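Local coordinates for protein glucose-6-phosphate 1-dehydrogenase (Kluyveromyces lactis, PDB 7E6I) that catalyses the NADP-dependent oxidation of glucose 6-phosphate to 6-phosphogluconolactone, the first and rate-limiting step of the oxidative pentose phosphate pathway, at residues F352-S357 / T361-N366. Sequence-based numbering, arbitrary orientation.
Sequences FRRVAS and TDIPNN
F352 and N366 join through a nearly straight backbone hydrogen bond, F352 N to N366 O (2.9 Å), where the antiparallel strands 345-352 and 367-373 part into their connecting loop. Beside it the planar amide of N365 stands in for a peptide N-H: chi1 of -52° sets CG beside its own N, and ND2 reaches F352 O at 2.9 Å, with F352 O in the amide plane and ND2 in the carbonyl plane. A water bridges the two arms, donating hydrogen bonds to R353 O and N366 OD1 and accepting one from N366 N; K381 O holds N366 ND2. R354, long and flexible, bends at chi2 and chi3 so that its NH1 donates to P364 O (3.0 Å); P364 O lies in the guanidinium plane, but NH1 stands 40° out of the carbonyl plane, a bent bond off the lone pairs. I363 CG2 lies over one face of the R354 guanidinium, 3.4 Å from its NH1. P364 packs on K381, probably part of the second NADP(+) site. Two-natured T361 sets CG2 against V355 CB (3.5 Å), while a second water links its OG1, itself hydrogen-bonded to G358 O, with A356 O. At this exposed hairpin end, amides, a guanidinium and waters thus meet backbone groups that regular strand pairing no longer engages.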
loop_
_atom_site.group_PDB
_atom_site.type_symbol
_atom_site.label_atom_id
_atom_site.label_comp_id
_atom_site.label_asym_id
_atom_site.label_seq_id
_atom_site.Cartn_x
_atom_site.Cartn_y
_atom_site.Cartn_z
ATOM N N PHE A 352 2.139 19.968 -16.188
ATOM C CA PHE A 352 1.066 20.427 -17.058
ATOM C C PHE A 352 1.615 21.028 -18.347
ATOM O O PHE A 352 2.791 21.382 -18.450
ATOM C CB PHE A 352 0.183 21.422 -16.305
ATOM C CG PHE A 352 -0.534 20.795 -15.142
ATOM C CD1 PHE A 352 -1.759 20.160 -15.325
ATOM C CD2 PHE A 352 0.033 20.793 -13.875
ATOM C CE1 PHE A 352 -2.419 19.561 -14.260
ATOM C CE2 PHE A 352 -0.627 20.194 -12.809
ATOM C CZ PHE A 352 -1.849 19.585 -13.001
ATOM N N ARG A 353 0.748 21.105 -19.351
ATOM C CA ARG A 353 1.160 21.577 -20.667
ATOM C C ARG A 353 1.297 23.090 -20.691
ATOM O O ARG A 353 0.661 23.807 -19.919
ATOM C CB ARG A 353 0.154 21.169 -21.731
ATOM C CG ARG A 353 0.221 19.741 -22.110
ATOM C CD ARG A 353 -0.722 19.459 -23.259
ATOM N NE ARG A 353 -1.023 18.035 -23.312
ATOM C CZ ARG A 353 -0.226 17.111 -23.845
ATOM N NH1 ARG A 353 0.937 17.463 -24.405
ATOM N NH2 ARG A 353 -0.601 15.830 -23.822
ATOM N N ARG A 354 2.134 23.568 -21.598
ATOM C CA ARG A 354 2.204 24.975 -21.950
ATOM C C ARG A 354 1.553 25.192 -23.314
ATOM O O ARG A 354 1.551 24.298 -24.166
ATOM C CB ARG A 354 3.661 25.462 -21.979
ATOM C CG ARG A 354 4.162 25.983 -20.624
ATOM C CD ARG A 354 3.891 27.512 -20.399
ATOM N NE ARG A 354 2.483 27.847 -20.121
ATOM C CZ ARG A 354 1.941 27.911 -18.901
ATOM N NH1 ARG A 354 2.657 27.678 -17.809
ATOM N NH2 ARG A 354 0.656 28.200 -18.769
ATOM N N VAL A 355 0.985 26.384 -23.517
ATOM C CA VAL A 355 0.635 26.818 -24.868
ATOM C C VAL A 355 1.921 27.066 -25.649
ATOM O O VAL A 355 2.963 27.421 -25.075
ATOM C CB VAL A 355 -0.239 28.081 -24.803
ATOM C CG1 VAL A 355 -1.501 27.915 -25.645
ATOM C CG2 VAL A 355 -0.564 28.368 -23.350
ATOM N N ALA A 356 1.867 26.867 -26.967
ATOM C CA ALA A 356 3.102 26.918 -27.746
ATOM C C ALA A 356 3.490 28.339 -28.144
ATOM O O ALA A 356 4.685 28.623 -28.333
ATOM C CB ALA A 356 2.978 26.042 -28.996
ATOM N N SER A 357 2.508 29.236 -28.275
ATOM C CA SER A 357 2.747 30.583 -28.773
ATOM C C SER A 357 1.834 31.561 -28.054
ATOM O O SER A 357 0.746 31.196 -27.592
ATOM C CB SER A 357 2.508 30.663 -30.281
ATOM O OG SER A 357 3.330 31.650 -30.872
ATOM N N THR A 361 3.452 32.485 -22.598
ATOM C CA THR A 361 3.996 31.163 -22.853
ATOM C C THR A 361 5.510 31.099 -22.707
ATOM O O THR A 361 6.064 29.998 -22.668
ATOM C CB THR A 361 3.599 30.675 -24.257
ATOM O OG1 THR A 361 4.159 31.537 -25.248
ATOM C CG2 THR A 361 2.079 30.658 -24.415
ATOM N N ASP A 362 6.186 32.240 -22.609
ATOM C CA ASP A 362 7.612 32.321 -22.336
ATOM C C ASP A 362 7.869 32.032 -20.867
ATOM O O ASP A 362 8.619 32.760 -20.207
ATOM C CB ASP A 362 8.117 33.721 -22.698
ATOM C CG ASP A 362 7.371 34.819 -21.945
ATOM O OD1 ASP A 362 6.156 34.636 -21.704
ATOM O OD2 ASP A 362 7.987 35.857 -21.600
ATOM N N ILE A 363 7.270 30.961 -20.354
ATOM C CA ILE A 363 7.005 30.796 -18.928
ATOM C C ILE A 363 7.049 29.304 -18.634
ATOM O O ILE A 363 6.614 28.505 -19.467
ATOM C CB ILE A 363 5.650 31.442 -18.578
ATOM C CG1 ILE A 363 5.854 32.692 -17.748
ATOM C CG2 ILE A 363 4.639 30.487 -17.962
ATOM C CD1 ILE A 363 6.027 33.923 -18.619
ATOM N N PRO A 364 7.566 28.872 -17.493
ATOM C CA PRO A 364 7.687 27.427 -17.253
ATOM C C PRO A 364 6.342 26.743 -17.017
ATOM O O PRO A 364 5.357 27.359 -16.602
ATOM C CB PRO A 364 8.584 27.332 -16.013
ATOM C CG PRO A 364 8.679 28.693 -15.458
ATOM C CD PRO A 364 8.089 29.700 -16.397
ATOM N N ASN A 365 6.318 25.448 -17.325
ATOM C CA ASN A 365 5.149 24.613 -17.088
ATOM C C ASN A 365 4.753 24.629 -15.621
ATOM O O ASN A 365 5.604 24.544 -14.731
ATOM C CB ASN A 365 5.426 23.168 -17.510
ATOM C CG ASN A 365 5.956 23.059 -18.930
ATOM O OD1 ASN A 365 7.046 23.542 -19.243
ATOM N ND2 ASN A 365 5.191 22.415 -19.794
ATOM N N ASN A 366 3.448 24.736 -15.373
ATOM C CA ASN A 366 2.927 24.404 -14.061
ATOM C C ASN A 366 3.189 22.947 -13.739
ATOM O O ASN A 366 3.275 22.088 -14.619
ATOM C CB ASN A 366 1.434 24.664 -13.978
ATOM C CG ASN A 366 1.112 26.086 -14.227
ATOM O OD1 ASN A 366 0.544 26.437 -15.257
ATOM N ND2 ASN A 366 1.513 26.942 -13.300
HETATM O O HOH W 1 1.409 24.725 -17.630
HETATM O O HOH W 2 6.306 30.398 -26.380
#